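Local coordinates for protein beta-hexosaminidase Amuc_2018 (Akkermansia muciniphila, PDB 6JEB) that hydrolyses terminal non-reducing N-acetyl-D-hexosamine residues from N-acetyl-beta-D-hexosaminides, as a family 20 glycoside hydrolase, at residues Leu341-Asp354 / Gly390-Glu402. Sequence-based numbering, arbitrary orientation. Where two conformers were deposited one is given.
With ACM (acetamide), chain C.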
loop_
_atom_site.group_PDB
_atom_site.type_symbol
_atom_site.label_atom_id
_atom_site.label_comp_id
_atom_site.label_asym_id
_atom_site.label_seq_id
_atom_site.Cartn_x
_atom_site.Cartn_y
_atom_site.Cartn_z
ATOM N N LEU A 341 -10.391 -16.832 -5.321
ATOM C CA LEU A 341 -9.944 -15.449 -5.248
ATOM C C LEU A 341 -8.433 -15.400 -5.065
ATOM O O LEU A 341 -7.829 -16.303 -4.481
ATOM C CB LEU A 341 -10.607 -14.728 -4.072
ATOM C CG LEU A 341 -12.135 -14.770 -4.067
ATOM C CD1 LEU A 341 -12.714 -14.215 -2.771
ATOM C CD2 LEU A 341 -12.674 -13.997 -5.258
ATOM N N ASN A 342 -7.826 -14.333 -5.570
ATOM C CA ASN A 342 -6.426 -14.057 -5.289
ATOM C C ASN A 342 -6.322 -13.198 -4.037
ATOM O O ASN A 342 -7.248 -12.462 -3.687
ATOM C CB ASN A 342 -5.774 -13.382 -6.490
ATOM C CG ASN A 342 -5.800 -14.275 -7.722
ATOM O OD1 ASN A 342 -5.433 -15.447 -7.654
ATOM N ND2 ASN A 342 -6.265 -13.740 -8.841
ATOM N N LEU A 343 -5.186 -13.297 -3.353
ATOM C CA LEU A 343 -5.056 -12.722 -2.024
ATOM C C LEU A 343 -3.771 -11.918 -1.918
ATOM O O LEU A 343 -2.707 -12.376 -2.341
ATOM C CB LEU A 343 -5.069 -13.824 -0.961
ATOM C CG LEU A 343 -5.052 -13.346 0.490
ATOM C CD1 LEU A 343 -6.297 -12.521 0.768
ATOM C CD2 LEU A 343 -4.958 -14.525 1.449
ATOM N N ILE A 344 -3.875 -10.721 -1.342
ATOM C CA ILE A 344 -2.717 -9.935 -0.934
ATOM C C ILE A 344 -2.744 -9.887 0.588
ATOM O O ILE A 344 -3.793 -9.622 1.184
ATOM C CB ILE A 344 -2.739 -8.525 -1.553
ATOM C CG1 ILE A 344 -2.544 -8.615 -3.074
ATOM C CG2 ILE A 344 -1.651 -7.649 -0.942
ATOM C CD1 ILE A 344 -2.861 -7.323 -3.817
ATOM N N MET A 345 -1.609 -10.172 1.217
ATOM C CA MET A 345 -1.530 -10.244 2.671
ATOM C C MET A 345 -1.233 -8.857 3.238
ATOM O O MET A 345 -0.164 -8.296 2.987
ATOM C CB MET A 345 -0.444 -11.241 3.077
ATOM C CG MET A 345 -0.279 -11.425 4.575
ATOM S SD MET A 345 -1.825 -11.843 5.412
ATOM C CE MET A 345 -2.245 -13.417 4.660
ATOM N N ALA A 346 -2.180 -8.315 4.012
ATOM C CA ALA A 346 -2.028 -7.026 4.680
ATOM C C ALA A 346 -2.404 -7.138 6.154
ATOM O O ALA A 346 -2.884 -6.171 6.751
ATOM C CB ALA A 346 -2.856 -5.944 3.984
ATOM N N SER A 347 -2.183 -8.312 6.750
ATOM C CA SER A 347 -2.637 -8.592 8.107
ATOM C C SER A 347 -2.252 -7.475 9.066
ATOM O O SER A 347 -1.077 -7.112 9.180
ATOM C CB SER A 347 -2.012 -9.888 8.603
ATOM O OG SER A 347 -2.136 -9.951 10.016
ATOM N N SER A 348 -3.252 -6.953 9.779
ATOM C CA SER A 348 -3.013 -5.840 10.687
ATOM C C SER A 348 -2.120 -6.224 11.858
ATOM O O SER A 348 -1.601 -5.336 12.539
ATOM C CB SER A 348 -4.340 -5.266 11.180
ATOM O OG SER A 348 -5.056 -6.219 11.944
ATOM N N GLU A 349 -1.923 -7.520 12.104
ATOM C CA GLU A 349 -1.004 -7.969 13.146
ATOM C C GLU A 349 0.448 -7.666 12.797
ATOM O O GLU A 349 1.289 -7.583 13.701
ATOM C CB GLU A 349 -1.192 -9.475 13.384
ATOM C CG GLU A 349 -0.382 -10.077 14.533
ATOM C CD GLU A 349 -0.787 -11.511 14.863
ATOM O OE1 GLU A 349 -1.970 -11.851 14.653
ATOM O OE2 GLU A 349 0.068 -12.297 15.336
ATOM N N TYR A 350 0.759 -7.495 11.508
ATOM C CA TYR A 350 2.132 -7.334 11.042
ATOM C C TYR A 350 2.326 -6.111 10.159
ATOM O O TYR A 350 3.442 -5.580 10.069
ATOM C CB TYR A 350 2.547 -8.547 10.199
ATOM C CG TYR A 350 2.537 -9.860 10.932
ATOM C CD1 TYR A 350 1.394 -10.648 10.966
ATOM C CD2 TYR A 350 3.674 -10.319 11.587
ATOM C CE1 TYR A 350 1.377 -11.853 11.634
ATOM C CE2 TYR A 350 3.669 -11.533 12.258
ATOM C CZ TYR A 350 2.517 -12.293 12.277
ATOM O OH TYR A 350 2.499 -13.495 12.945
ATOM N N CYS A 351 1.264 -5.676 9.473
ATOM C CA CYS A 351 1.403 -4.795 8.319
ATOM C C CYS A 351 0.776 -3.431 8.501
ATOM O O CYS A 351 0.937 -2.577 7.617
ATOM C CB CYS A 351 0.759 -5.430 7.077
ATOM S SG CYS A 351 1.440 -7.028 6.625
ATOM N N TYR A 352 0.052 -3.204 9.595
ATOM C CA TYR A 352 -0.617 -1.928 9.826
ATOM C C TYR A 352 0.392 -1.001 10.493
ATOM O O TYR A 352 0.592 -1.046 11.710
ATOM C CB TYR A 352 -1.898 -2.138 10.635
ATOM C CG TYR A 352 -3.101 -2.351 9.742
ATOM C CD1 TYR A 352 -2.988 -3.080 8.554
ATOM C CD2 TYR A 352 -4.349 -1.822 10.071
ATOM C CE1 TYR A 352 -4.079 -3.270 7.717
ATOM C CE2 TYR A 352 -5.447 -2.009 9.243
ATOM C CZ TYR A 352 -5.303 -2.727 8.062
ATOM O OH TYR A 352 -6.382 -2.890 7.226
ATOM N N LEU A 353 1.041 -0.160 9.686
ATOM C CA LEU A 353 2.149 0.641 10.187
ATOM C C LEU A 353 1.692 1.926 10.864
ATOM O O LEU A 353 2.540 2.699 11.332
ATOM C CB LEU A 353 3.173 0.908 9.079
ATOM C CG LEU A 353 3.694 -0.379 8.422
ATOM C CD1 LEU A 353 4.817 -0.084 7.433
ATOM C CD2 LEU A 353 4.138 -1.423 9.473
ATOM N N ASP A 354 0.381 2.167 10.941
ATOM C CA ASP A 354 -0.103 3.223 11.817
ATOM C C ASP A 354 0.038 2.852 13.291
ATOM O O ASP A 354 0.045 3.749 14.141
ATOM C CB ASP A 354 -1.552 3.604 11.466
ATOM C CG ASP A 354 -2.505 2.408 11.449
ATOM O OD1 ASP A 354 -2.112 1.314 10.987
ATOM O OD2 ASP A 354 -3.672 2.573 11.880
ATOM N N GLY A 390 -0.642 -20.708 -3.103
ATOM C CA GLY A 390 -0.094 -20.151 -4.328
ATOM C C GLY A 390 -0.887 -19.000 -4.906
ATOM O O GLY A 390 -0.377 -18.299 -5.786
ATOM N N HIS A 391 -2.115 -18.800 -4.441
ATOM C CA HIS A 391 -2.939 -17.676 -4.856
ATOM C C HIS A 391 -2.600 -16.394 -4.105
ATOM O O HIS A 391 -3.222 -15.357 -4.365
ATOM C CB HIS A 391 -4.420 -18.025 -4.668
ATOM C CG HIS A 391 -4.793 -18.286 -3.243
ATOM N ND1 HIS A 391 -4.221 -19.297 -2.499
ATOM C CD2 HIS A 391 -5.671 -17.663 -2.423
ATOM C CE1 HIS A 391 -4.733 -19.285 -1.282
ATOM N NE2 HIS A 391 -5.612 -18.300 -1.208
ATOM N N ILE A 392 -1.637 -16.437 -3.190
ATOM C CA ILE A 392 -1.157 -15.231 -2.521
ATOM C C ILE A 392 -0.214 -14.504 -3.470
ATOM O O ILE A 392 0.791 -15.068 -3.919
ATOM C CB ILE A 392 -0.460 -15.564 -1.195
ATOM C CG1 ILE A 392 -1.451 -16.197 -0.218
ATOM C CG2 ILE A 392 0.179 -14.308 -0.593
ATOM C CD1 ILE A 392 -0.802 -16.748 1.045
ATOM N N ARG A 393 -0.545 -13.250 -3.782
ATOM C CA ARG A 393 0.230 -12.453 -4.720
ATOM C C ARG A 393 1.343 -11.663 -4.053
ATOM O O ARG A 393 2.266 -11.221 -4.750
ATOM C CB ARG A 393 -0.682 -11.475 -5.469
ATOM C CG ARG A 393 -1.800 -12.149 -6.258
ATOM C CD ARG A 393 -2.713 -11.117 -6.902
ATOM N NE ARG A 393 -2.009 -10.279 -7.870
ATOM C CZ ARG A 393 -2.572 -9.276 -8.538
ATOM N NH1 ARG A 393 -3.852 -8.985 -8.343
ATOM N NH2 ARG A 393 -1.858 -8.563 -9.402
ATOM N N GLY A 394 1.285 -11.464 -2.743
ATOM C CA GLY A 394 2.350 -10.746 -2.074
ATOM C C GLY A 394 1.864 -10.087 -0.790
ATOM O O GLY A 394 0.951 -10.579 -0.127
ATOM N N VAL A 395 2.510 -8.977 -0.461
ATOM C CA VAL A 395 2.384 -8.343 0.844
ATOM C C VAL A 395 2.141 -6.857 0.638
ATOM O O VAL A 395 2.528 -6.286 -0.384
ATOM C CB VAL A 395 3.655 -8.592 1.692
ATOM C CG1 VAL A 395 4.848 -7.803 1.139
ATOM C CG2 VAL A 395 3.409 -8.285 3.155
ATOM N N HIS A 396 1.499 -6.228 1.622
ATOM C CA HIS A 396 1.042 -4.851 1.460
ATOM C C HIS A 396 0.898 -4.236 2.843
ATOM O O HIS A 396 0.197 -4.791 3.694
ATOM C CB HIS A 396 -0.318 -4.887 0.756
ATOM C CG HIS A 396 -0.751 -3.591 0.142
ATOM N ND1 HIS A 396 -0.287 -3.156 -1.082
ATOM C CD2 HIS A 396 -1.665 -2.674 0.550
ATOM C CE1 HIS A 396 -0.879 -2.016 -1.393
ATOM N NE2 HIS A 396 -1.720 -1.700 -0.419
ATOM N N ALA A 397 1.543 -3.096 3.070
ATOM C CA ALA A 397 1.514 -2.456 4.386
ATOM C C ALA A 397 0.865 -1.081 4.312
ATOM O O ALA A 397 1.457 -0.151 3.734
ATOM C CB ALA A 397 2.928 -2.335 4.952
ATOM N N PRO A 398 -0.327 -0.900 4.875
ATOM C CA PRO A 398 -0.940 0.436 4.908
ATOM C C PRO A 398 -0.369 1.296 6.025
ATOM O O PRO A 398 -0.159 0.836 7.153
ATOM C CB PRO A 398 -2.424 0.142 5.184
ATOM C CG PRO A 398 -2.590 -1.352 5.022
ATOM C CD PRO A 398 -1.258 -1.957 5.304
ATOM N N VAL A 399 -0.152 2.574 5.705
ATOM C CA VAL A 399 0.236 3.548 6.720
ATOM C C VAL A 399 -0.939 4.497 6.939
ATOM O O VAL A 399 -0.926 5.651 6.488
ATOM C CB VAL A 399 1.541 4.287 6.365
ATOM C CG1 VAL A 399 2.148 4.902 7.627
ATOM C CG2 VAL A 399 2.555 3.344 5.702
ATOM N N TRP A 400 -1.969 4.006 7.625
ATOM C CA TRP A 400 -3.180 4.792 7.834
ATOM C C TRP A 400 -2.840 6.080 8.571
ATOM O O TRP A 400 -1.992 6.097 9.467
ATOM C CB TRP A 400 -4.175 3.984 8.660
ATOM C CG TRP A 400 -4.602 2.704 8.000
ATOM C CD1 TRP A 400 -4.212 1.431 8.330
ATOM C CD2 TRP A 400 -5.519 2.578 6.910
ATOM N NE1 TRP A 400 -4.832 0.521 7.502
ATOM C CE2 TRP A 400 -5.648 1.198 6.627
ATOM C CE3 TRP A 400 -6.257 3.500 6.152
ATOM C CZ2 TRP A 400 -6.462 0.719 5.606
ATOM C CZ3 TRP A 400 -7.077 3.024 5.141
ATOM C CH2 TRP A 400 -7.178 1.642 4.881
ATOM N N ALA A 401 -3.514 7.169 8.196
ATOM C CA ALA A 401 -3.051 8.492 8.594
ATOM C C ALA A 401 -4.067 9.289 9.404
ATOM O O ALA A 401 -3.946 10.514 9.476
ATOM C CB ALA A 401 -2.548 9.289 7.388
ATOM N N GLU A 402 -5.053 8.633 10.030
ATOM C CA GLU A 402 -5.928 9.361 10.952
ATOM C C GLU A 402 -5.107 10.245 11.882
ATOM O O GLU A 402 -5.469 11.402 12.141
ATOM C CB GLU A 402 -6.765 8.393 11.807
ATOM C CG GLU A 402 -7.885 7.645 11.086
ATOM C CD GLU A 402 -7.451 6.290 10.563
ATOM O OE1 GLU A 402 -6.245 6.118 10.287
ATOM O OE2 GLU A 402 -8.312 5.388 10.447
HETATM C C1 ACM C . -9.266 -1.167 7.029
HETATM O O ACM C . -8.442 -1.301 7.876
HETATM N N ACM C . -10.409 -0.359 7.316
HETATM C C2 ACM C . -9.176 -1.814 5.658
HETATM O O HOH W 1 -4.752 5.058 12.245
#
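Y352 and W400 meet over one face of the tyrosine ring: W400 NE1 lies 3.1 Å from Y352 CE2, toward the rim, the two ring planes meeting obliquely at 57°. S348 CB occupies the opposite face, and P398 CG approaches Y352 CE1 obliquely at 3.6 Å. Held between these groups, Y352 donates from OH to the acetamide O (2.7 Å), which lies at the edge of its ring; D257 is also hydrogen-bonded to this ligand. A leucine in place of Y352 would probably leave the acetamide oxygen without this donor and uncover the indole NE1 side of W400. D354 runs alongside W400, carboxylate and indole planes 68° apart, with OD1 3.4 Å from W400 CD1 at the indole edge. Its CG sits between the backbone N and carbonyl carbon (chi1 54°), which brings the carboxylate beside W400 CB. A water donates to both D354 OD2 and E402 OE1, bridging two acids that would otherwise probably repel. Y352, D354, W400 and E402 belong to the substrate-binding site.

Upstream, parallel pairing is documented by R393 N to L343 O (2.7 Å) and M345 N to G394 O (2.9 Å). Beyond the loop, L353 N to P398 O (3.0 Å) fastens the chain again. I344 CG2 packs on H396 CB at 3.5 Å, while H396 NE2 is hydrogen-bonded to H125 ND1. Within the TIM barrel, strand 342-345 lies between strands 320-323 and 392-399, the latter bordered by 92-97; helix 329-339 packs on L343 and I392.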